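Local coordinates for protein URE2 (Lodderomyces elongisporus NRRL YB-4239, PDB 4EXJ) that is of unknown function but, as a Ure2-like member of the glutathione S-transferase superfamily, probably binds glutathione and may take part in transcription regulation, at residues 5-10 / 29-34; 14-19 / 67-72. All coordinates share one frame; numbering follows the deposited sequence. Where two conformers were deposited one is given.

Contact 1: residues 5-10 / 29-34; sequences ILYTGP and KVHMFH
Leu6 and Thr8 pair through their backbones with Lys29, His31 and Phe33, and four hydrogen bonds join the two parallel strands. Leu6 N gives to Lys29 O at 2.7 Å, and Leu6 O takes His31 N at 2.8 Å. Thr8 N gives to His31 O. Thr8 O takes Phe33 N at 2.9 Å, one residue past strand 29-32.

Tyr7 and His31 share one face of the sheet. The CD1 side of the Tyr7 ring rests against His31, with Tyr7 CD1 3.6 Å from His31 CB. Tyr7 CE1 lies over one face of the imidazole, and the two planes are inclined at 49°. Phe33, just beyond the strand, reaches Tyr7 CB with its CE2. Trp44 of helix 43-48 also meets Tyr7 and Phe33.

Sulfur and methyl contacts lie on the other face. Met32 is bent at chi2 (68°) and chi3 (72°), which folds its end back to Thr8 and the loop that follows strand 4-8. Met32 SD meets Pro10 CD at 3.6 Å, and Met32 CE meets Thr8 CG2 at 4.0 Å.

Helix 15-23 connects the two strands and packs on Leu6, Val30 and Met32. This is the beta-alpha-beta crossover that opens the thioredoxin-like N-terminal domain of glutathione S-transferases.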
ATOM      1  N   ILE B   5      21.960  -2.736   7.745  1.00 34.94           N
ATOM      2  CA  ILE B   5      22.231  -3.055   6.350  1.00 31.05           C
ATOM      3  C   ILE B   5      20.969  -2.930   5.495  1.00 31.55           C
ATOM      4  O   ILE B   5      19.965  -3.604   5.759  1.00 33.08           O
ATOM      5  CB  ILE B   5      22.690  -4.517   6.172  1.00 32.83           C
ATOM      6  CG1 ILE B   5      23.843  -4.859   7.117  1.00 45.47           C
ATOM      7  CG2 ILE B   5      23.033  -4.786   4.699  1.00 34.44           C
ATOM      8  CD1 ILE B   5      24.188  -6.343   7.120  1.00 45.98           C
ATOM      9  N   LEU B   6      21.043  -2.116   4.448  1.00 34.12           N
ATOM     10  CA  LEU B   6      19.950  -2.038   3.486  1.00 30.01           C
ATOM     11  C   LEU B   6      20.258  -2.902   2.272  1.00 26.48           C
ATOM     12  O   LEU B   6      21.178  -2.611   1.495  1.00 31.28           O
ATOM     13  CB  LEU B   6      19.725  -0.588   3.060  1.00 28.55           C
ATOM     14  CG  LEU B   6      18.639  -0.391   1.990  1.00 28.45           C
ATOM     15  CD1 LEU B   6      17.252  -0.624   2.572  1.00 30.67           C
ATOM     16  CD2 LEU B   6      18.756   1.035   1.496  1.00 31.69           C
ATOM     17  N   TYR B   7      19.515  -3.986   2.127  1.00 26.15           N
ATOM     18  CA  TYR B   7      19.608  -4.828   0.939  1.00 27.45           C
ATOM     19  C   TYR B   7      18.610  -4.263  -0.062  1.00 28.87           C
ATOM     20  O   TYR B   7      17.414  -4.166   0.221  1.00 29.05           O
ATOM     21  CB  TYR B   7      19.264  -6.276   1.240  1.00 29.54           C
ATOM     22  CG  TYR B   7      20.248  -6.938   2.182  1.00 29.48           C
ATOM     23  CD1 TYR B   7      21.429  -7.480   1.689  1.00 35.33           C
ATOM     24  CD2 TYR B   7      20.005  -7.006   3.543  1.00 36.20           C
ATOM     25  CE1 TYR B   7      22.344  -8.082   2.522  1.00 39.33           C
ATOM     26  CE2 TYR B   7      20.927  -7.618   4.403  1.00 38.70           C
ATOM     27  CZ  TYR B   7      22.093  -8.150   3.872  1.00 41.15           C
ATOM     28  OH  TYR B   7      23.022  -8.759   4.687  1.00 43.68           O
ATOM     29  N   THR B   8      19.100  -3.858  -1.219  1.00 28.14           N
ATOM     30  CA  THR B   8      18.193  -3.228  -2.168  1.00 26.48           C
ATOM     31  C   THR B   8      18.655  -3.384  -3.608  1.00 34.32           C
ATOM     32  O   THR B   8      19.694  -3.990  -3.875  1.00 31.03           O
ATOM     33  CB  THR B   8      17.968  -1.741  -1.795  1.00 30.00           C
ATOM     34  OG1 THR B   8      16.878  -1.205  -2.568  1.00 28.43           O
ATOM     35  CG2 THR B   8      19.215  -0.910  -2.008  1.00 28.55           C
ATOM     36  N   GLY B   9      17.868  -2.839  -4.529  1.00 29.97           N
ATOM     37  CA  GLY B   9      18.165  -2.917  -5.955  1.00 29.50           C
ATOM     38  C   GLY B   9      17.824  -1.574  -6.556  1.00 30.22           C
ATOM     39  O   GLY B   9      17.140  -0.787  -5.934  1.00 27.84           O
ATOM     40  N   PRO B  10      18.309  -1.303  -7.768  1.00 27.92           N
ATOM     41  CA  PRO B  10      18.044  -0.014  -8.411  1.00 26.75           C
ATOM     42  C   PRO B  10      16.661   0.028  -9.057  1.00 28.80           C
ATOM     43  O   PRO B  10      16.523   0.088 -10.287  1.00 30.45           O
ATOM     44  CB  PRO B  10      19.155   0.062  -9.470  1.00 28.87           C
ATOM     45  CG  PRO B  10      19.373  -1.390  -9.843  1.00 34.06           C
ATOM     46  CD  PRO B  10      19.259  -2.130  -8.537  1.00 32.15           C
ATOM     47  N   LYS B  29      24.653   0.554   6.091  1.00 36.76           N
ATOM     48  CA  LYS B  29      25.452  -0.006   5.017  1.00 38.74           C
ATOM     49  C   LYS B  29      24.546  -0.433   3.882  1.00 39.08           C
ATOM     50  O   LYS B  29      23.533  -1.086   4.112  1.00 40.95           O
ATOM     51  CB  LYS B  29      26.281  -1.192   5.513  1.00 39.14           C
ATOM     52  CG  LYS B  29      27.521  -0.760   6.288  1.00 55.06           C
ATOM     53  CD  LYS B  29      28.330  -1.946   6.786  1.00 65.66           C
ATOM     54  CE  LYS B  29      29.579  -1.481   7.516  1.00 70.58           C
ATOM     55  NZ  LYS B  29      30.372  -2.626   8.043  1.00 78.69           N
ATOM     56  N   VAL B  30      24.907  -0.063   2.658  1.00 35.99           N
ATOM     57  CA  VAL B  30      24.095  -0.422   1.493  1.00 36.12           C
ATOM     58  C   VAL B  30      24.638  -1.615   0.723  1.00 37.97           C
ATOM     59  O   VAL B  30      25.779  -1.600   0.249  1.00 38.78           O
ATOM     60  CB  VAL B  30      23.925   0.767   0.521  1.00 36.57           C
ATOM     61  CG1 VAL B  30      23.098   0.347  -0.698  1.00 36.01           C
ATOM     62  CG2 VAL B  30      23.287   1.939   1.225  1.00 43.05           C
ATOM     63  N   HIS B  31      23.817  -2.655   0.606  1.00 33.98           N
ATOM     64  CA  HIS B  31      24.163  -3.799  -0.213  1.00 33.95           C
ATOM     65  C   HIS B  31      23.332  -3.753  -1.476  1.00 35.66           C
ATOM     66  O   HIS B  31      22.198  -4.234  -1.494  1.00 32.11           O
ATOM     67  CB  HIS B  31      23.900  -5.095   0.553  1.00 37.21           C
ATOM     68  CG  HIS B  31      24.374  -6.327  -0.152  1.00 44.81           C
ATOM     69  ND1 HIS B  31      23.699  -6.885  -1.216  1.00 51.38           N
ATOM     70  CD2 HIS B  31      25.452  -7.118   0.065  1.00 52.83           C
ATOM     71  CE1 HIS B  31      24.342  -7.963  -1.628  1.00 53.25           C
ATOM     72  NE2 HIS B  31      25.409  -8.126  -0.868  1.00 58.22           N
ATOM     73  N   MET B  32      23.889  -3.154  -2.526  1.00 34.48           N
ATOM     74  CA  MET B  32      23.174  -2.998  -3.795  1.00 35.53           C
ATOM     75  C   MET B  32      23.295  -4.246  -4.681  1.00 35.75           C
ATOM     76  O   MET B  32      24.395  -4.603  -5.123  1.00 38.29           O
ATOM     77  CB  MET B  32      23.671  -1.738  -4.529  1.00 38.42           C
ATOM     78  CG  MET B  32      22.990  -1.460  -5.869  1.00 35.36           C
ATOM     79  SD  MET B  32      21.252  -0.983  -5.719  1.00 42.36           S
ATOM     80  CE  MET B  32      21.381   0.666  -5.042  1.00 40.29           C
ATOM     81  N   PHE B  33      22.180  -4.923  -4.913  1.00 30.54           N
ATOM     82  CA  PHE B  33      22.155  -6.089  -5.797  1.00 33.41           C
ATOM     83  C   PHE B  33      22.315  -5.643  -7.242  1.00 39.12           C
ATOM     84  O   PHE B  33      21.912  -4.533  -7.596  1.00 37.42           O
ATOM     85  CB  PHE B  33      20.812  -6.834  -5.707  1.00 34.19           C
ATOM     86  CG  PHE B  33      20.575  -7.551  -4.392  1.00 34.23           C
ATOM     87  CD1 PHE B  33      21.484  -8.483  -3.910  1.00 36.08           C
ATOM     88  CD2 PHE B  33      19.417  -7.314  -3.659  1.00 33.28           C
ATOM     89  CE1 PHE B  33      21.252  -9.145  -2.696  1.00 35.16           C
ATOM     90  CE2 PHE B  33      19.179  -7.970  -2.463  1.00 35.23           C
ATOM     91  CZ  PHE B  33      20.100  -8.894  -1.982  1.00 34.40           C
ATOM     92  N   HIS B  34      22.883  -6.516  -8.077  1.00 44.90           N
ATOM     93  CA  HIS B  34      22.745  -6.372  -9.526  1.00 50.75           C
ATOM     94  C   HIS B  34      21.283  -6.590  -9.906  1.00 49.03           C
ATOM     95  O   HIS B  34      20.527  -7.225  -9.164  1.00 48.98           O
ATOM     96  CB  HIS B  34      23.644  -7.370 -10.265  1.00 56.27           C
ATOM     97  CG  HIS B  34      25.036  -6.867 -10.504  1.00 65.99           C
ATOM     98  ND1 HIS B  34      26.026  -6.926  -9.545  1.00 71.07           N
ATOM     99  CD2 HIS B  34      25.602  -6.294 -11.593  1.00 69.34           C
ATOM    100  CE1 HIS B  34      27.140  -6.412 -10.032  1.00 72.42           C
ATOM    101  NE2 HIS B  34      26.909  -6.020 -11.275  1.00 74.43           N
TER

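Contact 2: residues 14-19 / 67-72; sequences GRKPLV and ESNNIL
Lys16 and Asn69 make the polar link between two nearly parallel helices, whose short axes lie 8.6 Å apart. Lys16 NZ gives a hydrogen bond of 2.7 Å to Asn69 OD1. The ammonium group stands off the amide plane, tilted by 35°, with a C=O...N angle of 121°. Asn69 CG lies anti to its carbonyl carbon (chi1 -72°), which brings the amide round to the lysine. Gln106 and Asn13 also accept from Lys16 NZ. Asn69 ND2 gives to Leu103 O and Gln106 OE1, so both ends of the amide are used and its rotation is fixed.

Ser68 turns its hydroxyl towards helix 15-23. Ser68 OG lies 3.4 Å from Pro17 CD and 3.5 Å from Lys16 CB. These are packing contacts; the polar partner of OG is Asn13 O.

Further packing contacts lie alongside. Ile71 CG2 presses on Pro17 CB at 3.5 Å, tighter than usual for two carbons. Leu72 CD2 is a methyl packed on a backbone carbonyl, 3.5 Å from Lys16 O. Leu72 CD1 meets the lysine chain, 4.1 Å from Lys16 CD. Pro55 covers Pro17, Ser68 and Ile71.

Asn70 OD1 bonds to Asn100 of the second subunit, so helix 68-79 also faces the dimer partner. All six touching residues are buried. The lysine charge therefore lies inside the protein, where three side-chain oxygens, from Asn69, Gln106 and Asn13, probably offset the cost of burying it.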
ATOM      1  N   GLY B  14      13.305  -0.119  -4.581  1.00 24.09           N
ATOM      2  CA  GLY B  14      14.614  -0.213  -3.965  1.00 24.64           C
ATOM      3  C   GLY B  14      15.240   1.125  -3.612  1.00 27.14           C
ATOM      4  O   GLY B  14      15.959   1.248  -2.625  1.00 28.00           O
ATOM      5  N   ARG B  15      14.983   2.134  -4.446  1.00 23.53           N
ATOM      6  CA  ARG B  15      15.705   3.391  -4.352  1.00 25.24           C
ATOM      7  C   ARG B  15      15.168   4.301  -3.260  1.00 22.45           C
ATOM      8  O   ARG B  15      15.854   5.199  -2.837  1.00 25.60           O
ATOM      9  CB  ARG B  15      15.708   4.102  -5.718  1.00 23.63           C
ATOM     10  CG  ARG B  15      16.721   3.504  -6.690  1.00 24.72           C
ATOM     11  CD  ARG B  15      16.250   3.785  -8.131  1.00 24.35           C
ATOM     12  NE  ARG B  15      17.279   3.510  -9.130  1.00 25.26           N
ATOM     13  CZ  ARG B  15      17.040   3.619 -10.432  1.00 28.36           C
ATOM     14  NH1 ARG B  15      15.820   3.959 -10.837  1.00 25.51           N
ATOM     15  NH2 ARG B  15      18.010   3.383 -11.322  1.00 25.87           N
ATOM     16  N   LYS B  16      13.950   4.051  -2.794  1.00 23.82           N
ATOM     17  CA  LYS B  16      13.347   4.976  -1.841  1.00 27.58           C
ATOM     18  C   LYS B  16      14.123   5.108  -0.523  1.00 27.32           C
ATOM     19  O   LYS B  16      14.533   6.208  -0.145  1.00 25.17           O
ATOM     20  CB  LYS B  16      11.909   4.588  -1.583  1.00 25.14           C
ATOM     21  CG  LYS B  16      10.988   4.863  -2.754  1.00 21.27           C
ATOM     22  CD  LYS B  16       9.551   4.605  -2.354  1.00 31.56           C
ATOM     23  CE  LYS B  16       8.812   3.912  -3.420  1.00 33.08           C
ATOM     24  NZ  LYS B  16       7.645   3.090  -2.962  1.00 25.69           N
ATOM     25  N   PRO B  17      14.315   3.992   0.201  1.00 25.04           N
ATOM     26  CA  PRO B  17      15.046   4.105   1.469  1.00 24.35           C
ATOM     27  C   PRO B  17      16.528   4.405   1.251  1.00 26.78           C
ATOM     28  O   PRO B  17      17.179   4.995   2.105  1.00 27.94           O
ATOM     29  CB  PRO B  17      14.817   2.727   2.146  1.00 26.19           C
ATOM     30  CG  PRO B  17      14.445   1.799   1.033  1.00 29.21           C
ATOM     31  CD  PRO B  17      13.807   2.631  -0.058  1.00 23.41           C
ATOM     32  N   LEU B  18      17.034   4.081   0.080  1.00 27.35           N
ATOM     33  CA  LEU B  18      18.374   4.420  -0.270  0.50 24.69           C
ATOM     34  C   LEU B  18      18.579   5.919  -0.338  1.00 26.28           C
ATOM     35  O   LEU B  18      19.465   6.451   0.260  1.00 27.86           O
ATOM     36  CB  LEU B  18      18.657   3.826  -1.633  0.50 25.92           C
ATOM     37  CG  LEU B  18      20.009   4.040  -2.277  0.50 30.45           C
ATOM     38  CD1 LEU B  18      21.030   3.367  -1.456  0.50 24.48           C
ATOM     39  CD2 LEU B  18      19.995   3.422  -3.664  0.50 33.37           C
ATOM     40  N   VAL B  19      17.691   6.596  -1.028  1.00 27.11           N
ATOM     41  CA  VAL B  19      17.727   8.056  -1.048  1.00 24.63           C
ATOM     42  C   VAL B  19      17.632   8.655   0.368  1.00 25.20           C
ATOM     43  O   VAL B  19      18.426   9.524   0.728  1.00 26.27           O
ATOM     44  CB  VAL B  19      16.607   8.644  -1.938  1.00 24.37           C
ATOM     45  CG1 VAL B  19      16.454  10.155  -1.737  1.00 26.49           C
ATOM     46  CG2 VAL B  19      16.876   8.298  -3.419  1.00 26.06           C
ATOM     47  N   GLU B  67       9.078  -3.796   3.203  1.00 24.36           N
ATOM     48  CA  GLU B  67       8.106  -2.899   2.512  1.00 23.37           C
ATOM     49  C   GLU B  67       8.690  -1.480   2.388  1.00 23.08           C
ATOM     50  O   GLU B  67       8.890  -0.781   3.370  1.00 22.89           O
ATOM     51  CB  GLU B  67       6.704  -2.913   3.165  1.00 23.34           C
ATOM     52  CG  GLU B  67       6.065  -4.298   3.298  1.00 26.25           C
ATOM     53  CD  GLU B  67       5.814  -4.981   1.960  1.00 40.93           C
ATOM     54  OE1 GLU B  67       5.396  -4.297   1.005  1.00 42.65           O
ATOM     55  OE2 GLU B  67       6.029  -6.206   1.871  1.00 44.14           O
ATOM     56  N   SER B  68       8.989  -1.078   1.153  1.00 22.64           N
ATOM     57  CA  SER B  68       9.743   0.127   0.919  1.00 23.43           C
ATOM     58  C   SER B  68       9.211   1.350   1.676  1.00 22.21           C
ATOM     59  O   SER B  68       9.989   2.071   2.297  1.00 22.99           O
ATOM     60  CB  SER B  68       9.782   0.406  -0.585  1.00 21.96           C
ATOM     61  OG  SER B  68      10.775   1.360  -0.857  1.00 29.86           O
ATOM     62  N   ASN B  69       7.909   1.626   1.574  1.00 24.03           N
ATOM     63  CA  ASN B  69       7.396   2.859   2.192  1.00 26.08           C
ATOM     64  C   ASN B  69       7.341   2.752   3.716  1.00 24.75           C
ATOM     65  O   ASN B  69       7.462   3.745   4.430  1.00 23.15           O
ATOM     66  CB  ASN B  69       6.055   3.288   1.582  1.00 24.30           C
ATOM     67  CG  ASN B  69       6.235   3.826   0.192  1.00 23.26           C
ATOM     68  OD1 ASN B  69       7.343   3.787  -0.335  1.00 25.36           O
ATOM     69  ND2 ASN B  69       5.172   4.345  -0.409  1.00 20.78           N
ATOM     70  N   ASN B  70       7.216   1.526   4.210  1.00 22.43           N
ATOM     71  CA  ASN B  70       7.401   1.269   5.640  1.00 24.76           C
ATOM     72  C   ASN B  70       8.855   1.492   6.110  1.00 25.25           C
ATOM     73  O   ASN B  70       9.111   2.007   7.188  1.00 24.79           O
ATOM     74  CB  ASN B  70       6.982  -0.172   5.937  1.00 21.69           C
ATOM     75  CG  ASN B  70       7.156  -0.514   7.387  1.00 27.05           C
ATOM     76  OD1 ASN B  70       6.615   0.167   8.258  1.00 26.50           O
ATOM     77  ND2 ASN B  70       7.943  -1.540   7.660  1.00 29.16           N
ATOM     78  N   ILE B  71       9.815   1.073   5.301  1.00 25.94           N
ATOM     79  CA  ILE B  71      11.203   1.319   5.624  1.00 24.96           C
ATOM     80  C   ILE B  71      11.462   2.827   5.638  1.00 24.58           C
ATOM     81  O   ILE B  71      12.193   3.311   6.485  1.00 23.88           O
ATOM     82  CB  ILE B  71      12.124   0.576   4.654  1.00 23.45           C
ATOM     83  CG1 ILE B  71      11.896  -0.933   4.819  1.00 21.93           C
ATOM     84  CG2 ILE B  71      13.590   0.987   4.882  1.00 28.44           C
ATOM     85  CD1 ILE B  71      12.501  -1.785   3.654  1.00 26.94           C
ATOM     86  N   LEU B  72      10.852   3.576   4.721  1.00 23.49           N
ATOM     87  CA  LEU B  72      10.957   5.029   4.788  1.00 22.48           C
ATOM     88  C   LEU B  72      10.578   5.523   6.180  1.00 24.35           C
ATOM     89  O   LEU B  72      11.277   6.360   6.774  1.00 25.97           O
ATOM     90  CB  LEU B  72      10.071   5.714   3.727  1.00 25.03           C
ATOM     91  CG  LEU B  72      10.647   5.723   2.307  1.00 24.96           C
ATOM     92  CD1 LEU B  72       9.639   6.340   1.319  1.00 25.22           C
ATOM     93  CD2 LEU B  72      11.985   6.460   2.223  1.00 26.52           C
TER

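Contact 1 pairs strands 4-8 and 28-32, the parallel pair of the four-stranded sheet, and contact 2 is the helix packing laid on one face of that sheet. Their centres are 11 Å apart. Helix 15-23 supplies one side of contact 2 and links the two strands of contact 1. Thr8 OG1 makes a probable hydrogen bond of 2.6 Å with Gly14 O. Leu18 turns from contact 2 to the strands and packs on Val30 and Met32. In glutathione S-transferases the start of this helix and the Glu-Ser pair at the start of the later helix usually border the glutathione site. Residues 14-15 and 67-68 are consistent with that layout.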